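Beta-phosphoglucomutase (Clostridium difficile, PDB 4GIB) probably catalyses the interconversion of beta-D-glucose 1-phosphate and beta-D-glucose 6-phosphate, with magnesium as cofactor. Local coordinates at residues I70-S75 / S141-N146; D32-G35 / D39-Y42; G164-N169 / F176-K181; Y43-W48 / K62-L67; A222-D227 / F234-E239. All coordinates share one frame; numbering follows the deposited sequence.

Interactions 2 and 4 both use helix 41-53. One lies at its start beside the metal site, the other further along where the helix packs on the loop that precedes helix 72-82. Interaction 4 is buried and has no hydrogen bond across it. Interaction 2 is partly buried and polar, with backbone N-H groups gathered on an aspartate. Interaction 1 is a surface contact joined mainly through a phosphate ion, and it touches interactions 2, 3 and 4. Interaction 3 is a small sulfur contact at the surface. Interaction 5 lies furthest out, about 18 Å from the chain's centre to its own centre, where an edge strand meets the last helix.

Interaction 1: I70-S75 / S141-N146; sequences ISRMES and SKNAIN. With PO4 (phosphate ion), chain F.
The Arg72 guanidinium has Lys142 over one face. Lys142 CE stands 3.9 Å above that plane, nearer its border than its middle. At the guanidinium edge lies the phosphate ion of chain F, with its P atom in the plane. The Asn143 amide approaches obliquely, and the two planes are 24° apart. Arg72 NH1 and Asn143 ND2 are 3.1 Å from each other. Both are donors, so they do not bond; each serves the phosphate instead. Arg72 NE reaches phosphate O4 at 2.8 Å. Arg72 NH1 reaches phosphate O3 at 3.0 Å and adds a weak bond to O4. The bend in the arginine chain at chi3 (-50°) helps turn this edge to the anion. Segment 70-75 belongs to the helical cap, while 141-146 follows strand 134-137 of the Rossmann-like core. The phosphate therefore bridges cap and core. Both segments hold predicted substrate-binding residues. The site is consistent with the one that holds the non-transferring phosphate in beta-phosphoglucomutases. On the core side, Asn143 ND2 donates to phosphate O2 at 2.9 Å, almost straight at 174°. Ser141 OG also donates to O2, at 2.6 Å. The backbone N of Lys142 donates to O3 at 2.8 Å. An ST turn steadies this loop: Ser141 OG accepts from Asn143 N at 3.0 Å. Asn143 ND2 has a second partner in Asn102 OD1, on helix 91-109.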
# COMPACT_ATOMS: atom_id res chain seq x y z
N ILE A 70 4.34 1.06 -5.84
CA ILE A 70 4.11 1.08 -7.29
C ILE A 70 4.06 -0.37 -7.81
O ILE A 70 4.82 -1.22 -7.36
CB ILE A 70 5.22 1.89 -8.04
CG1 ILE A 70 5.32 3.33 -7.50
CG2 ILE A 70 4.94 1.96 -9.51
CD1 ILE A 70 4.05 4.20 -7.71
N SER A 71 3.16 -0.64 -8.76
CA SER A 71 3.01 -1.97 -9.37
C SER A 71 4.30 -2.42 -10.06
O SER A 71 5.12 -1.59 -10.48
CB SER A 71 1.87 -1.98 -10.40
OG SER A 71 2.20 -1.24 -11.58
N ARG A 72 4.44 -3.73 -10.23
CA ARG A 72 5.65 -4.37 -10.79
C ARG A 72 6.19 -3.82 -12.09
O ARG A 72 7.36 -3.45 -12.17
CB ARG A 72 5.40 -5.88 -10.96
CG ARG A 72 6.63 -6.69 -11.36
CD ARG A 72 6.26 -8.15 -11.46
NE ARG A 72 5.57 -8.55 -10.25
CZ ARG A 72 4.91 -9.68 -10.08
NH1 ARG A 72 4.31 -9.90 -8.91
NH2 ARG A 72 4.83 -10.57 -11.05
N MET A 73 5.38 -3.82 -13.14
CA MET A 73 5.85 -3.35 -14.45
C MET A 73 6.07 -1.83 -14.49
O MET A 73 7.00 -1.36 -15.17
CB MET A 73 4.90 -3.82 -15.55
CG MET A 73 4.81 -5.37 -15.65
SD MET A 73 6.40 -6.18 -16.04
CE MET A 73 6.63 -5.55 -17.71
N GLU A 74 5.25 -1.07 -13.77
CA GLU A 74 5.47 0.37 -13.73
C GLU A 74 6.79 0.65 -13.01
O GLU A 74 7.57 1.50 -13.46
CB GLU A 74 4.32 1.11 -13.03
CG GLU A 74 4.54 2.62 -12.88
CD GLU A 74 4.77 3.35 -14.21
OE1 GLU A 74 4.36 2.83 -15.27
OE2 GLU A 74 5.35 4.47 -14.19
N SER A 75 7.02 -0.08 -11.91
CA SER A 75 8.24 0.05 -11.12
C SER A 75 9.46 -0.21 -11.97
O SER A 75 10.43 0.52 -11.88
CB SER A 75 8.23 -0.91 -9.92
OG SER A 75 7.15 -0.62 -9.05
N SER A 141 0.51 -4.47 -5.20
CA SER A 141 1.24 -5.71 -5.32
C SER A 141 0.33 -6.92 -5.52
O SER A 141 -0.60 -7.15 -4.74
CB SER A 141 2.09 -5.91 -4.03
OG SER A 141 2.59 -7.23 -3.92
N LYS A 142 0.60 -7.69 -6.57
CA LYS A 142 -0.13 -8.92 -6.84
C LYS A 142 0.32 -10.01 -5.87
O LYS A 142 -0.17 -11.12 -5.94
CB LYS A 142 0.06 -9.38 -8.29
CG LYS A 142 -0.52 -8.41 -9.31
CD LYS A 142 -0.40 -8.92 -10.74
CE LYS A 142 1.04 -8.92 -11.25
NZ LYS A 142 1.08 -9.37 -12.67
N ASN A 143 1.26 -9.68 -4.99
CA ASN A 143 1.76 -10.61 -3.97
C ASN A 143 1.17 -10.31 -2.61
O ASN A 143 1.57 -10.90 -1.61
CB ASN A 143 3.29 -10.52 -3.89
CG ASN A 143 3.98 -11.24 -5.03
OD1 ASN A 143 3.92 -12.44 -5.10
ND2 ASN A 143 4.68 -10.50 -5.90
N ALA A 144 0.17 -9.44 -2.57
CA ALA A 144 -0.44 -9.03 -1.31
C ALA A 144 -1.09 -10.21 -0.57
O ALA A 144 -0.95 -10.32 0.65
CB ALA A 144 -1.44 -7.91 -1.54
N ILE A 145 -1.78 -11.06 -1.32
CA ILE A 145 -2.46 -12.24 -0.75
C ILE A 145 -1.42 -13.16 -0.08
O ILE A 145 -1.56 -13.52 1.09
CB ILE A 145 -3.28 -13.00 -1.84
CG1 ILE A 145 -4.43 -12.12 -2.35
CG2 ILE A 145 -3.87 -14.33 -1.28
CD1 ILE A 145 -5.36 -12.81 -3.33
N ASN A 146 -0.36 -13.49 -0.81
CA ASN A 146 0.72 -14.31 -0.26
C ASN A 146 1.24 -13.72 1.06
O ASN A 146 1.44 -14.43 2.04
CB ASN A 146 1.86 -14.44 -1.29
CG ASN A 146 2.92 -15.48 -0.89
OD1 ASN A 146 2.64 -16.41 -0.14
ND2 ASN A 146 4.14 -15.33 -1.41
P PO4 F . 4.43 -6.93 -6.98
O1 PO4 F . 4.33 -5.44 -6.70
O2 PO4 F . 4.54 -7.59 -5.64
O3 PO4 F . 3.19 -7.42 -7.69
O4 PO4 F . 5.63 -7.23 -7.83

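Interaction 2: D32-G35 / D39-Y42; sequences DLDG and DTAY. With NA (sodium ion), chain D; GLY (glycine), chain H; PO4 (phosphate ion), chain E.
Asp34 OD1 accepts from two successive backbone N-H groups, Thr40 N at 3.0 Å and Ala41 N at 3.1 Å. Both donors come from the same face of the carboxylate, well above its plane. Water 1 is a third donor to Asp34 OD1, at 2.7 Å. The same water donates to Asp39 OD1 and so links two acidic side chains. The other oxygen, Asp34 OD2, forms a salt bridge with Lys68. Asp34 extends CG directly opposite its own N (chi1 -178°), which carries the carboxylate to 39-42, while the backbone N and O of Asp34 serve the phosphate and the sodium ion. Asp32 and Asp34 form the DxD motif of HAD enzymes, predicted as nucleophile and proton donor/acceptor. The wide pi-type turn after strand 28-31 fits the squiggle of that fold. A sodium ion is bound by Asp32 OD2 at 2.2 Å, Asp34 O at 2.5 Å and water 2. Glu194 and Asp195 complete the site, where magnesium is predicted. The phosphate ion of chain E takes a bond from Asp34 N to its O3, at 3.1 Å and 176°. Water 2 donates to O1 of this phosphate, and Ser139 OG and Ala140 N also hold the ion.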
# COMPACT_ATOMS: atom_id res chain seq x y z
N ASP A 32 -3.29 0.04 3.18
CA ASP A 32 -2.27 -0.28 2.19
C ASP A 32 -1.50 -1.38 2.90
O ASP A 32 -1.58 -1.51 4.13
CB ASP A 32 -1.33 0.87 1.84
CG ASP A 32 -0.28 0.45 0.78
OD1 ASP A 32 -0.55 -0.53 0.05
OD2 ASP A 32 0.82 1.07 0.70
N LEU A 33 -0.74 -2.16 2.15
CA LEU A 33 0.01 -3.25 2.76
C LEU A 33 1.35 -2.76 3.34
O LEU A 33 1.51 -2.64 4.56
CB LEU A 33 0.20 -4.38 1.74
CG LEU A 33 0.96 -5.63 2.21
CD1 LEU A 33 0.21 -6.35 3.33
CD2 LEU A 33 1.21 -6.55 1.03
N ASP A 34 2.31 -2.46 2.45
CA ASP A 34 3.65 -1.98 2.86
C ASP A 34 3.63 -0.75 3.78
O ASP A 34 3.02 0.26 3.47
CB ASP A 34 4.45 -1.63 1.60
CG ASP A 34 5.86 -1.17 1.91
OD1 ASP A 34 6.42 -1.54 2.98
OD2 ASP A 34 6.41 -0.44 1.04
N GLY A 35 4.29 -0.85 4.94
CA GLY A 35 4.40 0.27 5.87
C GLY A 35 3.18 0.56 6.74
O GLY A 35 3.17 1.53 7.50
N ASP A 39 6.19 -4.43 6.73
CA ASP A 39 7.22 -3.80 5.90
C ASP A 39 7.70 -4.72 4.78
O ASP A 39 8.29 -5.76 5.02
CB ASP A 39 8.38 -3.36 6.77
CG ASP A 39 7.96 -2.32 7.79
OD1 ASP A 39 7.38 -1.29 7.41
OD2 ASP A 39 8.22 -2.54 8.99
N THR A 40 7.43 -4.32 3.54
CA THR A 40 7.85 -5.06 2.35
C THR A 40 8.79 -4.24 1.45
O THR A 40 9.43 -4.80 0.53
CB THR A 40 6.64 -5.40 1.52
OG1 THR A 40 6.00 -4.19 1.13
CG2 THR A 40 5.66 -6.27 2.32
N ALA A 41 8.86 -2.93 1.71
CA ALA A 41 9.62 -1.99 0.89
C ALA A 41 11.10 -2.35 0.75
O ALA A 41 11.68 -2.27 -0.35
CB ALA A 41 9.47 -0.55 1.44
N TYR A 42 11.71 -2.78 1.85
CA TYR A 42 13.11 -3.15 1.77
C TYR A 42 13.30 -4.42 0.93
O TYR A 42 14.29 -4.54 0.19
CB TYR A 42 13.72 -3.33 3.16
CG TYR A 42 15.23 -3.36 3.10
CD1 TYR A 42 15.94 -2.20 2.81
CD2 TYR A 42 15.94 -4.52 3.34
CE1 TYR A 42 17.33 -2.20 2.75
CE2 TYR A 42 17.33 -4.53 3.29
CZ TYR A 42 18.01 -3.37 3.00
OH TYR A 42 19.38 -3.37 2.97
NA NA D . 2.33 2.08 1.95
N GLY H . 13.78 -2.55 7.32
CA GLY H . 15.01 -2.76 8.14
C GLY H . 16.28 -2.40 7.39
O GLY H . 17.01 -1.48 7.77
OXT GLY H . 16.63 -3.01 6.37
P PO4 E . 2.04 -1.65 -1.63
O1 PO4 E . 2.50 -0.38 -0.95
O2 PO4 E . 3.10 -2.13 -2.59
O3 PO4 E . 1.81 -2.71 -0.60
O4 PO4 E . 0.77 -1.34 -2.37
O HOH W 1 7.91 -0.60 4.96
O HOH W 2 3.56 1.91 0.18

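Interaction 3: G164-N169 / F176-K181; sequences GKCKNN and FLMSAK
Segment 164-169 has no regular structure and passes beside the helical segment 176-181, with the CA atoms of Cys166 and Met178 nearest at 8.0 Å. Met178 spans this gap almost alone. Its chain runs out extended at chi2 (174°) and then bends at chi3 (66°). The sulfur thus rests on the base of Cys166, and the terminal methyl turns to Lys165. Met178 SD is 3.7 Å from Cys166 CB and 4.0 Å from Cys166 CA. Met178 CE lies 4.3 Å from Lys165 CB, a looser touch, beside a lysine that is exposed. No hydrogen bond joins the two segments. The loop follows strand 159-160 and leads to helix 174-183, which is part of the crossover to the parallel strand 190-194 in the Rossmann-like core. The contact therefore packs the incoming loop against the outer side of its own helix. The inner side carries Phe176 and Ser179, which touch Ile30 of strand 28-31. The thiol of Cys166 has a different task from its CB. Cys166 SG accepts from Asn168 N at 3.6 Å, with an N-H...S angle of 160°. This bond ties the loop back on itself. The side chain of Cys166 also touches Glu174 and Ile175, at the start of the helix. Glu174 accepts from Lys167 N with one carboxylate oxygen and from Asn168 ND2 with the other. Further along, Asn169 OD1 accepts from Ser71 N, which joins this loop to the start of helix 72-82.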
# COMPACT_ATOMS: atom_id res chain seq x y z
N GLY A 164 -3.71 -6.77 -10.26
CA GLY A 164 -3.67 -7.23 -11.65
C GLY A 164 -4.73 -6.60 -12.54
O GLY A 164 -4.59 -6.59 -13.75
N LYS A 165 -5.79 -6.07 -11.95
CA LYS A 165 -6.86 -5.41 -12.72
C LYS A 165 -6.84 -3.88 -12.62
O LYS A 165 -7.61 -3.19 -13.29
CB LYS A 165 -8.21 -5.98 -12.32
CG LYS A 165 -8.31 -7.47 -12.68
CD LYS A 165 -9.68 -8.06 -12.43
CE LYS A 165 -10.04 -8.07 -10.96
NZ LYS A 165 -11.29 -8.87 -10.71
N CYS A 166 -5.94 -3.36 -11.80
CA CYS A 166 -5.78 -1.92 -11.66
C CYS A 166 -4.93 -1.37 -12.81
O CYS A 166 -3.81 -1.84 -13.04
CB CYS A 166 -5.10 -1.61 -10.34
SG CYS A 166 -4.81 0.14 -10.11
N LYS A 167 -5.46 -0.37 -13.50
CA LYS A 167 -4.79 0.22 -14.65
C LYS A 167 -4.06 1.53 -14.36
O LYS A 167 -3.48 2.12 -15.28
CB LYS A 167 -5.81 0.46 -15.76
CG LYS A 167 -6.46 -0.81 -16.29
CD LYS A 167 -5.40 -1.70 -16.95
CE LYS A 167 -6.00 -2.92 -17.63
NZ LYS A 167 -4.92 -3.79 -18.20
N ASN A 168 -4.06 1.97 -13.11
CA ASN A 168 -3.47 3.25 -12.75
C ASN A 168 -2.88 3.23 -11.34
O ASN A 168 -3.56 2.97 -10.34
CB ASN A 168 -4.53 4.34 -12.87
CG ASN A 168 -5.00 4.54 -14.30
OD1 ASN A 168 -4.26 5.05 -15.14
ND2 ASN A 168 -6.24 4.14 -14.59
N ASN A 169 -1.60 3.53 -11.27
CA ASN A 169 -0.91 3.56 -10.00
C ASN A 169 -1.19 4.81 -9.24
O ASN A 169 -1.59 5.82 -9.83
CB ASN A 169 0.60 3.42 -10.22
CG ASN A 169 1.00 2.01 -10.43
OD1 ASN A 169 1.05 1.23 -9.47
ND2 ASN A 169 1.32 1.66 -11.67
N PHE A 176 -7.82 2.32 -4.52
CA PHE A 176 -8.67 2.58 -3.36
C PHE A 176 -10.16 2.56 -3.71
O PHE A 176 -10.97 2.09 -2.90
CB PHE A 176 -8.29 3.89 -2.68
CG PHE A 176 -7.08 3.76 -1.84
CD1 PHE A 176 -7.19 3.28 -0.54
CD2 PHE A 176 -5.83 4.06 -2.34
CE1 PHE A 176 -6.09 3.13 0.23
CE2 PHE A 176 -4.73 3.91 -1.57
CZ PHE A 176 -4.85 3.45 -0.28
N LEU A 177 -10.52 3.04 -4.91
CA LEU A 177 -11.90 2.96 -5.38
C LEU A 177 -12.29 1.49 -5.58
O LEU A 177 -13.45 1.11 -5.38
CB LEU A 177 -12.09 3.70 -6.70
CG LEU A 177 -11.93 5.21 -6.77
CD1 LEU A 177 -11.99 5.65 -8.26
CD2 LEU A 177 -12.97 5.96 -5.90
N MET A 178 -11.33 0.65 -6.00
CA MET A 178 -11.58 -0.78 -6.20
C MET A 178 -12.03 -1.49 -4.94
O MET A 178 -12.87 -2.39 -4.99
CB MET A 178 -10.35 -1.48 -6.78
CG MET A 178 -10.06 -1.13 -8.22
SD MET A 178 -8.51 -1.86 -8.80
CE MET A 178 -8.91 -3.62 -8.74
N SER A 179 -11.45 -1.13 -3.79
CA SER A 179 -11.87 -1.74 -2.53
C SER A 179 -13.24 -1.22 -2.11
O SER A 179 -14.02 -1.95 -1.52
CB SER A 179 -10.84 -1.51 -1.42
OG SER A 179 -9.65 -2.24 -1.67
N ALA A 180 -13.53 0.04 -2.40
CA ALA A 180 -14.83 0.61 -2.07
C ALA A 180 -15.91 -0.08 -2.89
O ALA A 180 -17.02 -0.35 -2.41
CB ALA A 180 -14.83 2.09 -2.33
N LYS A 181 -15.60 -0.33 -4.16
CA LYS A 181 -16.51 -1.03 -5.04
C LYS A 181 -16.65 -2.47 -4.53
O LYS A 181 -17.76 -2.97 -4.40
CB LYS A 181 -15.98 -1.02 -6.47
CG LYS A 181 -16.84 -1.77 -7.51
CD LYS A 181 -16.15 -1.73 -8.90
CE LYS A 181 -16.92 -2.49 -9.95
NZ LYS A 181 -18.29 -1.95 -10.17

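Interaction 4: Y43-W48 / K62-L67; sequences YHYMAW and KFNESL
A turn of helix 41-53 lies beside a short 3-10 segment at 64-66, and the CA atoms of Tyr45 and Asn64 come within 6.6 Å. Two pairs meet, each partner of the second three residues after its counterpart in the first. Tyr45 and Asn64 cross at a slant, with the ring and amide planes 58° apart. Asn64 CB lies 3.7 Å from Tyr45 CD1. Asn64 ND2 sits 3.7 Å from Tyr45 CB, so the amide lies over the root of the tyrosine. With chi1 at 175°, Asn64 swings its amide away from its own backbone N and across to the helix. Trp48 and Leu67 form the second pair. Leu67 CD1 approaches the indole obliquely, 4.5 Å from Trp48 CD1. Both residues are predicted to bind substrate, and both also touch Ile79 of helix 72-82. Lys101 makes a cation-pi contact with Trp48. The backbone bond from Leu67 N to Asn64 O, at 2.8 Å, links the two contact residues of the loop. All four touching residues are buried and no hydrogen bond crosses between the segments. The loop is thus held to the helix here by van der Waals packing, even where an amide takes part.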
# COMPACT_ATOMS: atom_id res chain seq x y z
N TYR A 43 12.36 -5.36 1.03
CA TYR A 43 12.46 -6.61 0.25
C TYR A 43 12.36 -6.31 -1.25
O TYR A 43 13.12 -6.85 -2.03
CB TYR A 43 11.41 -7.64 0.67
CG TYR A 43 11.50 -8.06 2.11
CD1 TYR A 43 12.69 -8.55 2.64
CD2 TYR A 43 10.38 -8.03 2.94
CE1 TYR A 43 12.78 -8.95 3.97
CE2 TYR A 43 10.46 -8.45 4.28
CZ TYR A 43 11.67 -8.90 4.78
OH TYR A 43 11.78 -9.31 6.09
N HIS A 44 11.41 -5.46 -1.64
CA HIS A 44 11.26 -5.05 -3.03
C HIS A 44 12.55 -4.39 -3.51
O HIS A 44 13.02 -4.66 -4.61
CB HIS A 44 10.13 -4.03 -3.21
CG HIS A 44 8.76 -4.62 -3.16
ND1 HIS A 44 8.23 -5.34 -4.21
CD2 HIS A 44 7.78 -4.54 -2.23
CE1 HIS A 44 7.00 -5.72 -3.90
NE2 HIS A 44 6.70 -5.24 -2.71
N TYR A 45 13.10 -3.52 -2.67
CA TYR A 45 14.33 -2.80 -3.00
C TYR A 45 15.52 -3.74 -3.22
O TYR A 45 16.31 -3.52 -4.11
CB TYR A 45 14.65 -1.77 -1.94
CG TYR A 45 16.06 -1.29 -1.99
CD1 TYR A 45 16.48 -0.37 -2.95
CD2 TYR A 45 17.00 -1.76 -1.08
CE1 TYR A 45 17.80 0.06 -3.01
CE2 TYR A 45 18.33 -1.32 -1.13
CZ TYR A 45 18.71 -0.41 -2.08
OH TYR A 45 20.04 0.02 -2.13
N MET A 46 15.66 -4.75 -2.38
CA MET A 46 16.73 -5.74 -2.53
C MET A 46 16.55 -6.48 -3.85
O MET A 46 17.53 -6.74 -4.56
CB MET A 46 16.72 -6.74 -1.37
CG MET A 46 17.24 -6.16 -0.07
SD MET A 46 17.27 -7.35 1.28
CE MET A 46 15.55 -7.49 1.68
N ALA A 47 15.29 -6.82 -4.16
CA ALA A 47 14.96 -7.54 -5.39
C ALA A 47 15.17 -6.66 -6.63
O ALA A 47 15.69 -7.15 -7.64
CB ALA A 47 13.53 -8.06 -5.35
N TRP A 48 14.75 -5.40 -6.56
CA TRP A 48 14.92 -4.50 -7.70
C TRP A 48 16.40 -4.14 -7.88
O TRP A 48 16.90 -4.10 -9.02
CB TRP A 48 14.08 -3.22 -7.58
CG TRP A 48 12.61 -3.35 -7.91
CD1 TRP A 48 11.56 -3.02 -7.12
CD2 TRP A 48 12.04 -3.86 -9.14
NE1 TRP A 48 10.37 -3.28 -7.76
CE2 TRP A 48 10.64 -3.79 -9.01
CE3 TRP A 48 12.58 -4.37 -10.33
CZ2 TRP A 48 9.76 -4.21 -10.02
CZ3 TRP A 48 11.71 -4.79 -11.34
CH2 TRP A 48 10.31 -4.71 -11.17
N LYS A 62 16.96 6.15 -1.59
CA LYS A 62 16.33 7.45 -1.84
C LYS A 62 15.49 7.39 -3.12
O LYS A 62 14.31 7.76 -3.11
CB LYS A 62 17.38 8.56 -1.92
CG LYS A 62 18.11 8.79 -0.59
CD LYS A 62 19.05 10.00 -0.64
CE LYS A 62 19.73 10.22 0.71
NZ LYS A 62 20.59 11.44 0.73
N PHE A 63 16.08 6.92 -4.22
CA PHE A 63 15.34 6.78 -5.48
C PHE A 63 14.20 5.78 -5.29
O PHE A 63 13.06 6.06 -5.66
CB PHE A 63 16.24 6.33 -6.62
CG PHE A 63 15.49 5.99 -7.89
CD1 PHE A 63 15.05 6.99 -8.74
CD2 PHE A 63 15.23 4.67 -8.22
CE1 PHE A 63 14.35 6.67 -9.92
CE2 PHE A 63 14.54 4.35 -9.40
CZ PHE A 63 14.10 5.35 -10.24
N ASN A 64 14.53 4.63 -4.72
CA ASN A 64 13.54 3.59 -4.45
C ASN A 64 12.30 4.15 -3.75
O ASN A 64 11.22 3.58 -3.86
CB ASN A 64 14.14 2.49 -3.57
CG ASN A 64 13.12 1.45 -3.17
OD1 ASN A 64 12.66 0.66 -4.00
ND2 ASN A 64 12.77 1.43 -1.89
N GLU A 65 12.46 5.25 -3.04
CA GLU A 65 11.34 5.84 -2.34
C GLU A 65 10.25 6.32 -3.33
O GLU A 65 9.20 6.77 -2.88
CB GLU A 65 11.82 6.96 -1.42
CG GLU A 65 11.11 7.00 -0.07
CD GLU A 65 11.47 5.81 0.84
OE1 GLU A 65 11.66 4.69 0.32
OE2 GLU A 65 11.56 6.01 2.07
N SER A 66 10.52 6.22 -4.65
CA SER A 66 9.55 6.54 -5.73
C SER A 66 9.13 5.26 -6.49
O SER A 66 8.55 5.31 -7.59
CB SER A 66 10.16 7.48 -6.75
OG SER A 66 10.95 6.74 -7.68
N LEU A 67 9.50 4.11 -5.95
CA LEU A 67 9.08 2.83 -6.49
C LEU A 67 8.13 2.23 -5.46
O LEU A 67 7.39 1.30 -5.76
CB LEU A 67 10.27 1.90 -6.69
CG LEU A 67 11.35 2.34 -7.66
CD1 LEU A 67 12.49 1.33 -7.60
CD2 LEU A 67 10.79 2.47 -9.06

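Interaction 5: A222-D227 / F234-E239; sequences ANLVVD and FEYIQE. With NA (sodium ion), chain C.
Tyr236 lies against two side chains of strand 224-226, and the tight part of the contact is at one ring carbon. Tyr236 CE2 is 3.8 Å from Val226 CG1 and 3.9 Å from Leu224 CD2. Both methyl groups approach the ring obliquely. A chi1 of 173° sets the Leu224 branch point on the far side of CB from the backbone N, and the two branches divide the work. CD2 meets the ring carbon, while Leu224 CD1 lies 3.7 Å from Tyr236 OH. Val226 is buried, and the CB of Val225, between them, points away from the helix. Strand 224-226 is the last strand of the parallel Rossmann-like sheet and lies at its edge, bonded to strand 209-213. Helix 234-247, the last of the chain, packs on it. Ile237 is buried and touches Leu124 of helix 121-130. The outer side is wetter, since Tyr236 is exposed. Water 4 donates to Val225 O at 2.6 Å and lies 3.0 Å from Tyr236 OH in a hydrogen bond. It thus joins strand to helix where no direct bond does. Just before the strand, Asn223 OD1 binds a sodium ion at 2.5 Å. Asn204, Met208 O and waters 3 and 5 share this ion.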
# COMPACT_ATOMS: atom_id res chain seq x y z
N ALA A 222 -2.44 14.54 4.35
CA ALA A 222 -3.31 13.61 5.02
C ALA A 222 -4.27 14.39 5.92
O ALA A 222 -3.95 15.46 6.41
CB ALA A 222 -2.50 12.61 5.82
N ASN A 223 -5.46 13.84 6.13
CA ASN A 223 -6.47 14.46 6.97
C ASN A 223 -6.05 14.29 8.42
O ASN A 223 -6.38 15.12 9.28
CB ASN A 223 -7.83 13.84 6.70
CG ASN A 223 -8.29 14.07 5.28
OD1 ASN A 223 -8.75 13.15 4.60
ND2 ASN A 223 -8.13 15.30 4.80
N LEU A 224 -5.30 13.22 8.66
CA LEU A 224 -4.74 12.90 9.96
C LEU A 224 -3.39 12.20 9.78
O LEU A 224 -3.21 11.32 8.91
CB LEU A 224 -5.69 12.00 10.76
CG LEU A 224 -5.12 11.48 12.09
CD1 LEU A 224 -4.83 12.64 13.06
CD2 LEU A 224 -6.07 10.45 12.72
N VAL A 225 -2.42 12.60 10.59
CA VAL A 225 -1.11 12.01 10.54
C VAL A 225 -0.71 11.54 11.91
O VAL A 225 -0.81 12.30 12.89
CB VAL A 225 -0.06 13.03 10.03
CG1 VAL A 225 1.33 12.47 10.17
CG2 VAL A 225 -0.36 13.41 8.57
N VAL A 226 -0.29 10.28 12.01
CA VAL A 226 0.24 9.78 13.27
C VAL A 226 1.68 9.33 13.03
O VAL A 226 2.07 9.07 11.89
CB VAL A 226 -0.62 8.65 13.90
CG1 VAL A 226 -1.98 9.18 14.28
CG2 VAL A 226 -0.75 7.45 12.96
N ASP A 227 2.46 9.26 14.12
CA ASP A 227 3.87 8.92 14.09
C ASP A 227 4.18 7.50 13.64
O ASP A 227 5.08 7.29 12.84
CB ASP A 227 4.49 9.11 15.49
CG ASP A 227 4.52 10.56 15.93
OD1 ASP A 227 4.32 11.44 15.07
OD2 ASP A 227 4.77 10.83 17.13
N PHE A 234 -8.37 2.90 17.57
CA PHE A 234 -9.69 3.03 16.99
C PHE A 234 -10.51 4.23 17.46
O PHE A 234 -11.12 4.91 16.64
CB PHE A 234 -10.51 1.74 17.16
CG PHE A 234 -11.85 1.84 16.54
CD1 PHE A 234 -12.01 1.59 15.18
CD2 PHE A 234 -12.94 2.26 17.28
CE1 PHE A 234 -13.25 1.72 14.58
CE2 PHE A 234 -14.19 2.40 16.69
CZ PHE A 234 -14.34 2.13 15.33
N GLU A 235 -10.55 4.48 18.77
CA GLU A 235 -11.32 5.61 19.29
C GLU A 235 -10.74 6.94 18.86
O GLU A 235 -11.49 7.88 18.59
CB GLU A 235 -11.46 5.52 20.83
CG GLU A 235 -12.27 4.29 21.25
CD GLU A 235 -12.40 4.13 22.75
OE1 GLU A 235 -12.35 5.14 23.49
OE2 GLU A 235 -12.58 2.97 23.18
N TYR A 236 -9.41 7.02 18.78
CA TYR A 236 -8.74 8.24 18.32
C TYR A 236 -9.03 8.48 16.84
O TYR A 236 -9.33 9.59 16.42
CB TYR A 236 -7.23 8.15 18.56
CG TYR A 236 -6.45 9.34 18.05
CD1 TYR A 236 -6.48 10.55 18.72
CD2 TYR A 236 -5.66 9.24 16.89
CE1 TYR A 236 -5.76 11.65 18.27
CE2 TYR A 236 -4.94 10.34 16.43
CZ TYR A 236 -5.00 11.55 17.13
OH TYR A 236 -4.29 12.65 16.72
N ILE A 237 -8.93 7.43 16.04
CA ILE A 237 -9.24 7.54 14.62
C ILE A 237 -10.71 7.98 14.46
O ILE A 237 -11.02 8.86 13.67
CB ILE A 237 -8.97 6.20 13.85
CG1 ILE A 237 -7.47 5.89 13.82
CG2 ILE A 237 -9.49 6.29 12.43
CD1 ILE A 237 -7.10 4.53 13.21
N GLN A 238 -11.61 7.39 15.24
CA GLN A 238 -13.02 7.73 15.09
C GLN A 238 -13.31 9.18 15.49
O GLN A 238 -14.02 9.89 14.77
CB GLN A 238 -13.93 6.77 15.87
CG GLN A 238 -15.40 6.99 15.50
CD GLN A 238 -16.29 5.86 15.94
OE1 GLN A 238 -16.26 5.44 17.09
NE2 GLN A 238 -17.09 5.36 15.01
N GLU A 239 -12.77 9.63 16.62
CA GLU A 239 -12.98 11.00 17.05
C GLU A 239 -12.50 11.96 15.93
O GLU A 239 -13.21 12.91 15.57
CB GLU A 239 -12.27 11.26 18.38
CG GLU A 239 -12.38 12.69 18.95
CD GLU A 239 -13.82 13.13 19.31
OE1 GLU A 239 -14.72 13.04 18.44
OE2 GLU A 239 -14.03 13.61 20.45
NA NA C . -9.73 13.30 2.32
O HOH W 3 -9.28 15.48 1.63
O HOH W 4 -1.86 13.20 15.14
O HOH W 5 -10.55 13.75 0.13